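Local coordinates for probable chemoreceptor (Methyl-accepting chemotaxis) transmembrane protein (Rhizobium meliloti, PDB 6D8V) that senses quaternary ammonium compounds for bacterial chemotaxis, holding 1,1-dimethyl-prolinium in a pocket of its sensory domain, at residues V7-G10 against A11-E14; A19-I22 against A23-G27; L194-Q197 against S198-L202; G218-S221 against V222-L226. All blocks are in the same frame, centred on the assembly; numbering follows the deposited sequence.

Contact 1: residues V7-G10 against A11-E14; sequences VFDG and AKTE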
loop_
_atom_site.group_PDB
_atom_site.type_symbol
_atom_site.label_atom_id
_atom_site.label_comp_id
_atom_site.label_asym_id
_atom_site.label_seq_id
_atom_site.Cartn_x
_atom_site.Cartn_y
_atom_site.Cartn_z
ATOM N N VAL A 7 10.006 23.171 -17.789
ATOM C CA VAL A 7 9.987 22.554 -16.467
ATOM C C VAL A 7 8.841 21.559 -16.376
ATOM O O VAL A 7 9.008 20.434 -15.886
ATOM C CB VAL A 7 9.898 23.632 -15.367
ATOM C CG1 VAL A 7 9.795 22.990 -13.996
ATOM C CG2 VAL A 7 11.108 24.552 -15.429
ATOM N N PHE A 8 7.661 21.953 -16.860
ATOM C CA PHE A 8 6.510 21.054 -16.848
ATOM C C PHE A 8 6.790 19.776 -17.641
ATOM O O PHE A 8 6.493 18.670 -17.170
ATOM C CB PHE A 8 5.284 21.790 -17.395
ATOM C CG PHE A 8 3.978 21.098 -17.127
ATOM C CD1 PHE A 8 3.895 20.045 -16.232
ATOM C CD2 PHE A 8 2.827 21.501 -17.785
ATOM C CE1 PHE A 8 2.683 19.408 -15.998
ATOM C CE2 PHE A 8 1.616 20.869 -17.553
ATOM C CZ PHE A 8 1.543 19.821 -16.659
ATOM N N ASP A 9 7.381 19.895 -18.834
ATOM C CA ASP A 9 7.658 18.696 -19.622
ATOM C C ASP A 9 8.664 17.791 -18.916
ATOM O O ASP A 9 8.375 16.618 -18.648
ATOM C CB ASP A 9 8.149 19.074 -21.023
ATOM C CG ASP A 9 7.065 19.736 -21.870
ATOM O OD1 ASP A 9 5.860 19.483 -21.635
ATOM O OD2 ASP A 9 7.420 20.514 -22.779
ATOM N N GLY A 10 9.849 18.319 -18.590
ATOM C CA GLY A 10 10.868 17.497 -17.942
ATOM C C GLY A 10 10.349 16.776 -16.711
ATOM O O GLY A 10 10.581 15.575 -16.528
ATOM N N ALA A 11 9.649 17.504 -15.838
ATOM C CA ALA A 11 9.024 16.877 -14.674
ATOM C C ALA A 11 8.028 15.794 -15.081
ATOM O O ALA A 11 7.980 14.720 -14.467
ATOM C CB ALA A 11 8.330 17.935 -13.814
ATOM N N LYS A 12 7.219 16.058 -16.113
ATOM C CA LYS A 12 6.291 15.041 -16.603
ATOM C C LYS A 12 7.035 13.792 -17.061
ATOM O O LYS A 12 6.646 12.664 -16.730
ATOM C CB LYS A 12 5.449 15.603 -17.750
ATOM C CG LYS A 12 4.022 15.919 -17.387
ATOM C CD LYS A 12 3.526 17.075 -18.228
ATOM C CE LYS A 12 3.612 16.776 -19.717
ATOM N NZ LYS A 12 3.275 17.985 -20.520
ATOM N N THR A 13 8.106 13.977 -17.837
ATOM C CA THR A 13 8.865 12.843 -18.356
ATOM C C THR A 13 9.407 11.982 -17.225
ATOM O O THR A 13 9.402 10.748 -17.307
ATOM C CB THR A 13 10.005 13.346 -19.243
ATOM O OG1 THR A 13 9.484 13.719 -20.525
ATOM C CG2 THR A 13 11.064 12.271 -19.406
ATOM N N GLU A 14 9.864 12.622 -16.155
ATOM C CA GLU A 14 10.425 11.906 -15.022
ATOM C C GLU A 14 9.323 11.303 -14.148
ATOM O O GLU A 14 9.481 10.200 -13.610
ATOM C CB GLU A 14 11.308 12.879 -14.245
ATOM C CG GLU A 14 12.155 12.318 -13.146
ATOM C CD GLU A 14 12.949 13.415 -12.469
ATOM O OE1 GLU A 14 13.529 14.255 -13.193
ATOM O OE2 GLU A 14 12.977 13.453 -11.219
#

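Contact 2: residues A19-I22 against A23-G27; sequences ASDI and AGSVG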
loop_
_atom_site.group_PDB
_atom_site.type_symbol
_atom_site.label_atom_id
_atom_site.label_comp_id
_atom_site.label_asym_id
_atom_site.label_seq_id
_atom_site.Cartn_x
_atom_site.Cartn_y
_atom_site.Cartn_z
ATOM N N ALA A 19 6.164 6.726 -12.184
ATOM C CA ALA A 19 4.856 6.096 -12.061
ATOM C C ALA A 19 4.881 4.658 -12.562
ATOM O O ALA A 19 4.258 3.773 -11.962
ATOM C CB ALA A 19 3.806 6.916 -12.815
ATOM N N SER A 20 5.587 4.394 -13.661
ATOM C CA SER A 20 5.597 3.023 -14.168
ATOM C C SER A 20 6.374 2.098 -13.241
ATOM O O SER A 20 6.070 0.902 -13.160
ATOM C CB SER A 20 6.172 2.972 -15.579
ATOM O OG SER A 20 7.577 3.025 -15.546
ATOM N N ASP A 21 7.369 2.632 -12.530
ATOM C CA ASP A 21 8.074 1.831 -11.541
ATOM C C ASP A 21 7.185 1.524 -10.342
ATOM O O ASP A 21 7.079 0.362 -9.933
ATOM C CB ASP A 21 9.354 2.536 -11.106
ATOM C CG ASP A 21 10.258 1.638 -10.298
ATOM O OD1 ASP A 21 9.866 1.247 -9.179
ATOM O OD2 ASP A 21 11.351 1.297 -10.793
ATOM N N ILE A 22 6.531 2.542 -9.772
ATOM C CA ILE A 22 5.617 2.289 -8.663
ATOM C C ILE A 22 4.475 1.388 -9.120
ATOM O O ILE A 22 4.141 0.390 -8.469
ATOM C CB ILE A 22 5.094 3.613 -8.074
ATOM C CG1 ILE A 22 6.250 4.439 -7.520
ATOM C CG2 ILE A 22 4.109 3.339 -6.950
ATOM C CD1 ILE A 22 7.049 3.702 -6.488
ATOM N N ALA A 23 3.854 1.724 -10.253
ATOM C CA ALA A 23 2.721 0.931 -10.728
ATOM C C ALA A 23 3.126 -0.516 -11.003
ATOM O O ALA A 23 2.362 -1.449 -10.725
ATOM C CB ALA A 23 2.125 1.579 -11.975
ATOM N N GLY A 24 4.329 -0.722 -11.539
ATOM C CA GLY A 24 4.803 -2.078 -11.748
ATOM C C GLY A 24 4.984 -2.827 -10.448
ATOM O O GLY A 24 4.433 -3.914 -10.252
ATOM N N SER A 25 5.763 -2.253 -9.529
ATOM C CA SER A 25 5.919 -2.855 -8.210
ATOM C C SER A 25 4.563 -3.176 -7.579
ATOM O O SER A 25 4.354 -4.296 -7.088
ATOM C CB SER A 25 6.739 -1.929 -7.312
ATOM O OG SER A 25 7.951 -1.558 -7.940
ATOM N N VAL A 26 3.622 -2.219 -7.604
ATOM C CA VAL A 26 2.296 -2.453 -7.028
ATOM C C VAL A 26 1.604 -3.616 -7.728
ATOM O O VAL A 26 1.124 -4.557 -7.080
ATOM C CB VAL A 26 1.431 -1.183 -7.099
ATOM C CG1 VAL A 26 -0.022 -1.551 -6.805
ATOM C CG2 VAL A 26 1.911 -0.146 -6.089
ATOM N N GLY A 27 1.511 -3.548 -9.064
ATOM C CA GLY A 27 0.830 -4.598 -9.812
ATOM C C GLY A 27 1.404 -5.977 -9.538
ATOM O O GLY A 27 0.670 -6.967 -9.448
#

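Contact 3: residues L194-Q197 against S198-L202; sequences LLSQ and SGKWL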
loop_
_atom_site.group_PDB
_atom_site.type_symbol
_atom_site.label_atom_id
_atom_site.label_comp_id
_atom_site.label_asym_id
_atom_site.label_seq_id
_atom_site.Cartn_x
_atom_site.Cartn_y
_atom_site.Cartn_z
ATOM N N LEU A 194 4.877 11.636 -3.210
ATOM C CA LEU A 194 3.832 10.723 -3.654
ATOM C C LEU A 194 2.591 10.896 -2.790
ATOM O O LEU A 194 2.682 10.835 -1.557
ATOM C CB LEU A 194 4.327 9.279 -3.586
ATOM C CG LEU A 194 3.472 8.216 -4.277
ATOM C CD1 LEU A 194 3.559 8.355 -5.798
ATOM C CD2 LEU A 194 3.929 6.843 -3.824
ATOM N N LEU A 195 1.444 11.106 -3.441
ATOM C CA LEU A 195 0.153 11.264 -2.783
ATOM C C LEU A 195 -0.728 10.056 -3.062
ATOM O O LEU A 195 -0.589 9.383 -4.087
ATOM C CB LEU A 195 -0.566 12.539 -3.247
ATOM C CG LEU A 195 0.013 13.860 -2.751
ATOM C CD1 LEU A 195 -0.920 15.029 -3.031
ATOM C CD2 LEU A 195 0.306 13.746 -1.267
ATOM N N SER A 196 -1.653 9.792 -2.139
ATOM C CA SER A 196 -2.517 8.624 -2.232
ATOM C C SER A 196 -3.754 8.919 -3.077
ATOM O O SER A 196 -3.893 9.982 -3.689
ATOM C CB SER A 196 -2.937 8.152 -0.844
ATOM O OG SER A 196 -3.972 8.977 -0.327
ATOM N N GLN A 197 -4.679 7.956 -3.081
ATOM C CA GLN A 197 -5.932 8.057 -3.822
ATOM C C GLN A 197 -6.728 9.310 -3.466
ATOM O O GLN A 197 -7.481 9.828 -4.301
ATOM C CB GLN A 197 -6.773 6.817 -3.536
ATOM C CG GLN A 197 -5.995 5.510 -3.592
ATOM C CD GLN A 197 -5.502 5.038 -2.237
ATOM O OE1 GLN A 197 -4.346 5.264 -1.872
ATOM N NE2 GLN A 197 -6.373 4.357 -1.492
ATOM N N SER A 198 -6.614 9.781 -2.224
ATOM C CA SER A 198 -7.367 10.934 -1.757
ATOM C C SER A 198 -6.469 12.129 -1.480
ATOM O O SER A 198 -6.921 13.113 -0.878
ATOM C CB SER A 198 -8.168 10.570 -0.507
ATOM O OG SER A 198 -7.317 10.110 0.526
ATOM N N GLY A 199 -5.208 12.068 -1.904
ATOM C CA GLY A 199 -4.295 13.159 -1.660
ATOM C C GLY A 199 -3.604 13.121 -0.314
ATOM O O GLY A 199 -3.038 14.136 0.103
ATOM N N LYS A 200 -3.649 11.995 0.391
ATOM C CA LYS A 200 -2.867 11.844 1.607
ATOM C C LYS A 200 -1.399 11.628 1.241
ATOM O O LYS A 200 -1.079 11.095 0.169
ATOM C CB LYS A 200 -3.385 10.660 2.435
ATOM C CG LYS A 200 -4.892 10.605 2.675
ATOM C CD LYS A 200 -5.232 11.048 4.088
ATOM C CE LYS A 200 -6.584 10.513 4.563
ATOM N NZ LYS A 200 -6.653 9.016 4.523
ATOM N N TRP A 201 -0.502 12.040 2.145
ATOM C CA TRP A 201 0.938 11.926 1.918
ATOM C C TRP A 201 1.384 10.478 2.101
ATOM O O TRP A 201 1.239 9.915 3.192
ATOM C CB TRP A 201 1.718 12.831 2.865
ATOM C CG TRP A 201 1.691 14.296 2.546
ATOM C CD1 TRP A 201 0.831 15.233 3.057
ATOM C CD2 TRP A 201 2.592 15.008 1.683
ATOM N NE1 TRP A 201 1.137 16.484 2.559
ATOM C CE2 TRP A 201 2.209 16.373 1.711
ATOM C CE3 TRP A 201 3.680 14.628 0.890
ATOM C CZ2 TRP A 201 2.876 17.354 0.970
ATOM C CZ3 TRP A 201 4.343 15.609 0.158
ATOM C CH2 TRP A 201 3.938 16.953 0.207
ATOM N N LEU A 202 1.935 9.884 1.027
ATOM C CA LEU A 202 2.561 8.565 1.049
ATOM C C LEU A 202 4.074 8.663 1.176
ATOM O O LEU A 202 4.702 7.811 1.821
ATOM C CB LEU A 202 2.193 7.795 -0.213
ATOM C CG LEU A 202 0.764 7.296 -0.294
ATOM C CD1 LEU A 202 0.567 6.483 -1.548
ATOM C CD2 LEU A 202 0.458 6.465 0.931
#

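Contact 4: residues G218-S221 against V222-L226; sequences GVES and VKDAL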
loop_
_atom_site.group_PDB
_atom_site.type_symbol
_atom_site.label_atom_id
_atom_site.label_comp_id
_atom_site.label_asym_id
_atom_site.label_seq_id
_atom_site.Cartn_x
_atom_site.Cartn_y
_atom_site.Cartn_z
ATOM N N GLY A 218 -1.326 25.218 -3.745
ATOM C CA GLY A 218 -1.821 24.509 -4.910
ATOM C C GLY A 218 -2.760 23.365 -4.609
ATOM O O GLY A 218 -2.885 22.447 -5.428
ATOM N N VAL A 219 -3.445 23.404 -3.464
ATOM C CA VAL A 219 -4.275 22.281 -3.037
ATOM C C VAL A 219 -5.376 21.990 -4.057
ATOM O O VAL A 219 -5.638 20.827 -4.395
ATOM C CB VAL A 219 -4.849 22.564 -1.634
ATOM C CG1 VAL A 219 -5.805 23.767 -1.667
ATOM C CG2 VAL A 219 -5.518 21.326 -1.049
ATOM N N GLU A 220 -6.036 23.031 -4.569
ATOM C CA GLU A 220 -7.154 22.798 -5.479
ATOM C C GLU A 220 -6.698 22.088 -6.747
ATOM O O GLU A 220 -7.413 21.226 -7.274
ATOM C CB GLU A 220 -7.849 24.116 -5.819
ATOM C CG GLU A 220 -9.035 24.450 -4.922
ATOM C CD GLU A 220 -10.281 23.654 -5.270
ATOM O OE1 GLU A 220 -10.311 23.033 -6.353
ATOM O OE2 GLU A 220 -11.229 23.653 -4.458
ATOM N N SER A 221 -5.512 22.426 -7.253
ATOM C CA SER A 221 -5.018 21.739 -8.441
ATOM C C SER A 221 -4.807 20.253 -8.167
ATOM O O SER A 221 -5.090 19.413 -9.025
ATOM C CB SER A 221 -3.733 22.399 -8.938
ATOM O OG SER A 221 -4.014 23.666 -9.519
ATOM N N VAL A 222 -4.335 19.908 -6.966
ATOM C CA VAL A 222 -4.245 18.500 -6.581
ATOM C C VAL A 222 -5.610 17.832 -6.679
ATOM O O VAL A 222 -5.751 16.754 -7.269
ATOM C CB VAL A 222 -3.658 18.369 -5.165
ATOM C CG1 VAL A 222 -3.743 16.933 -4.683
ATOM C CG2 VAL A 222 -2.221 18.852 -5.151
ATOM N N LYS A 223 -6.639 18.461 -6.103
ATOM C CA LYS A 223 -7.992 17.918 -6.196
ATOM C C LYS A 223 -8.468 17.826 -7.643
ATOM O O LYS A 223 -9.162 16.863 -8.010
ATOM C CB LYS A 223 -8.954 18.767 -5.361
ATOM C CG LYS A 223 -8.583 18.834 -3.874
ATOM C CD LYS A 223 -8.335 17.441 -3.290
ATOM C CE LYS A 223 -7.785 17.486 -1.862
ATOM N NZ LYS A 223 -7.410 16.125 -1.371
ATOM N N ASP A 224 -8.097 18.804 -8.479
ATOM C CA ASP A 224 -8.496 18.775 -9.884
ATOM C C ASP A 224 -7.686 17.763 -10.685
ATOM O O ASP A 224 -8.239 17.061 -11.540
ATOM C CB ASP A 224 -8.371 20.168 -10.497
ATOM C CG ASP A 224 -9.330 21.153 -9.869
ATOM O OD1 ASP A 224 -10.375 20.696 -9.357
ATOM O OD2 ASP A 224 -9.043 22.370 -9.880
ATOM N N ALA A 225 -6.377 17.676 -10.437
ATOM C CA ALA A 225 -5.590 16.608 -11.049
ATOM C C ALA A 225 -6.160 15.243 -10.685
ATOM O O ALA A 225 -6.299 14.363 -11.545
ATOM C CB ALA A 225 -4.126 16.712 -10.617
ATOM N N LEU A 226 -6.518 15.059 -9.413
ATOM C CA LEU A 226 -7.128 13.807 -8.976
ATOM C C LEU A 226 -8.416 13.491 -9.733
ATOM O O LEU A 226 -8.763 12.317 -9.892
ATOM C CB LEU A 226 -7.403 13.858 -7.470
ATOM C CG LEU A 226 -6.442 13.073 -6.577
ATOM C CD1 LEU A 226 -6.806 13.244 -5.110
ATOM C CD2 LEU A 226 -6.432 11.593 -6.961
#

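Contact 1: residues V7-G10 against A11-E14
Val7 to Glu14 make two unbroken turns of the long helix 2-45, with the N-H groups of Ala11, Lys12, Thr13 and Glu14 bonded to the carbonyl oxygens of Val7, Phe8, Asp9 and Gly10 in the regular i to i+4 pattern. Lys12 is the side chain to follow, because it answers to two residues of the preceding turn at once. Its aliphatic middle lies over a face of the Phe8 ring: CD sits 3.7 Å from the ring centroid, displaced toward the rim on the CE1 side, and CD comes 3.3 Å from Phe8 CE1. Farther out, the ammonium hangs almost directly above the ring, Lys12 NZ being 4.4 Å from the Phe8 centroid and 8° off the ring normal, a cation-pi contact added to the CH-pi one. Phe8 sets this up by swinging its ring away from its own N toward the next turn (chi1 -166°), while Lys12 bends at chi2 and chi3 to fold back over it. The same NZ forms a salt bridge with Asp9 OD1 at 3.2 Å, approaching nearly straight on to that oxygen. The Asp9 and Lys12 side chains run side by side, pointing the same way, so one charged nitrogen is shared between a carboxylate and an aromatic face, which probably steadies the lysine tip. Beneath this, Val7, Phe8 and Ala11 turn to the four-stranded sheet, meeting Met233 on strand 232-239, Val248 on strand 243-254 and Val265 and Val267 on strand 259-268, while Lys12 also touches Tyr250.

Contact 2: residues A19-I22 against A23-G27
The peptide carbonyl of Asp21 is approached by Ser25 from both faces of its plane: the hydroxyl OG comes from one face, 2.9 Å from Asp21 O, and the backbone N from the other, 3.0 Å from the same oxygen. Each is tilted out of the plane, the hydroxyl by 34° and the amide by less. Ser25 can do this because its OG is turned back beside its own N (chi1 -52°), which brings both polar groups to the carbonyl four residues earlier. The second flat group, the Asp21 carboxylate, stands close by, with OD1 3.6 Å from Ser25 OG. Asp21 OD1 also has Arg180 NE as a long, weak ion-pair partner, which may partly balance its charge and ties it loosely to helix 174-183. A serine hydroxyl bonded to the carbonyl of the preceding turn is a familiar arrangement in alpha helices, and here it doubles the acceptor duty of one carbonyl midway along helix 2-45, the long N-terminal helix, which here runs along the four-stranded sheet. Neighbouring turns keep the backbone pattern, though not identically: Gly24 N reaches Ser20 O at 2.9 Å from well above the carbonyl plane, whereas Val26 N meets Ile22 O at 2.8 Å from almost straight ahead. On the buried side, Ile22 CG2 lies 4.2 Å from Val26 CG2, an apolar pair one turn apart. Ile22 also packs on Phe252, and Ala19 touches Tyr250 and Phe252, all on strand 243-254, while Ala23 meets Pro255 and Ser25 meets Phe67 in loops.

Contact 3: residues L194-Q197 against S198-L202
Backbone bonds between Leu194-Gln197 and Ser198-Leu202 close a tight reversal. A type I turn runs from Ser196 to Gly199, with Gly199 N above the plane of the Ser196 carbonyl; Ser196 N then bonds Lys200 O at 2.7 Å, so the turn carries a G1 bulge at Gly199, whose phi is positive. Leu202 N to Leu194 O, 2.9 Å, closes the other end, with Leu195 and Trp201 between them as a non-hydrogen-bonded antiparallel pair. Among side-chain polar contacts, Ser196 OG stands between its own N and carbonyl carbon (chi1 78°), from where it accepts Lys200 N at 3.1 Å and, weakly, Ser198 N; it also bonds Gln138 OE1. Gln197 OE1 hydrogen-bonds Trp261 NE1 on strand 259-268. Apolar contacts fill the rest: Leu195 CD2 sits over a face of the Trp201 indole, 4.2 Å from the five-ring centroid, and Leu194 CD2 touches Leu202 CD1 at 4.1 Å, both leucines also packing on Trp261. The buried hydroxyl of Ser196, bridging to the returning arm at Lys200, weakly to Ser198 in the turn, and to Gln138, probably helps fix the turn, while Leu195 on Trp201 and Leu194 on Leu202 pack the paired arms beside it.

Contact 4: residues G218-S221 against V222-L226
Glu220 and Asp224, one turn apart near the start of helix 219-228, bring their carboxylates together at an angle, the planes 49° apart and Glu220 OE1 3.8 Å from Asp224 OD2. This is an alpha-helical N-terminus with Gly218, at positive phi, in the N-cap position. Two like charges at that spacing would be expected to repel, and the proximity might raise the proton affinity of one of them; the helix N-terminus may ease the cost, chiefly for Glu220, as may Arg232 of strand 232-239, whose side chain touches Asp224. Glu220 gets there by bending at chi2, which curls its end toward the following turn. On a different side of the helix, Val222 sets one methyl over the first turn: CG1 is anti to its backbone N (chi1 172°), leaving CG2 3.7 Å from Gly218 O. Both Val222 and Ala225 pack on Val249 of strand 243-254, and Val222 also meets Tyr214. Lys223 lies along the backbone at its root, its CG 3.6 Å from Val219 O, then leads away to a salt bridge from NZ to Glu213 OE2. Glu220 N is hydrogen-bonded to a hydroxyl oxygen, O1, of a Tris molecule, probably from the crystallisation liquor, whose modelled link to Val219 is doubtful. The main-chain ladder begins weakly, with Val222 N 3.3 Å from Gly218 O, and firms up at Lys223 N to Val219 O, 3.1 Å. Asp224 N follows, 2.8 Å from Glu220 O and 15° out of that carbonyl's plane.

In the fold
Contacts 1 and 2 come first along the chain, in series on helix 2-45 with centres about 19 Å apart, and both rest on the four-stranded antiparallel sheet through strand 243-254. Contacts 3 and 4 follow, on the turn after strand 191-195 and on helix 219-228; their centres are about 12 Å apart and they touch, Leu195 CD1 lying 3.8 Å from Val222 CG1. Contacts 1, 2 and 4 pack on this sheet, and contact 3 continues from its edge strand 191-195. The sheet is distinct from the seven-stranded one that belongs with the ligand pocket, consistent with a double Cache sensor. Contact 3 also touches Gln138 and Pro139, which directly precede Tyr140 of the dimethyl-prolinium pocket.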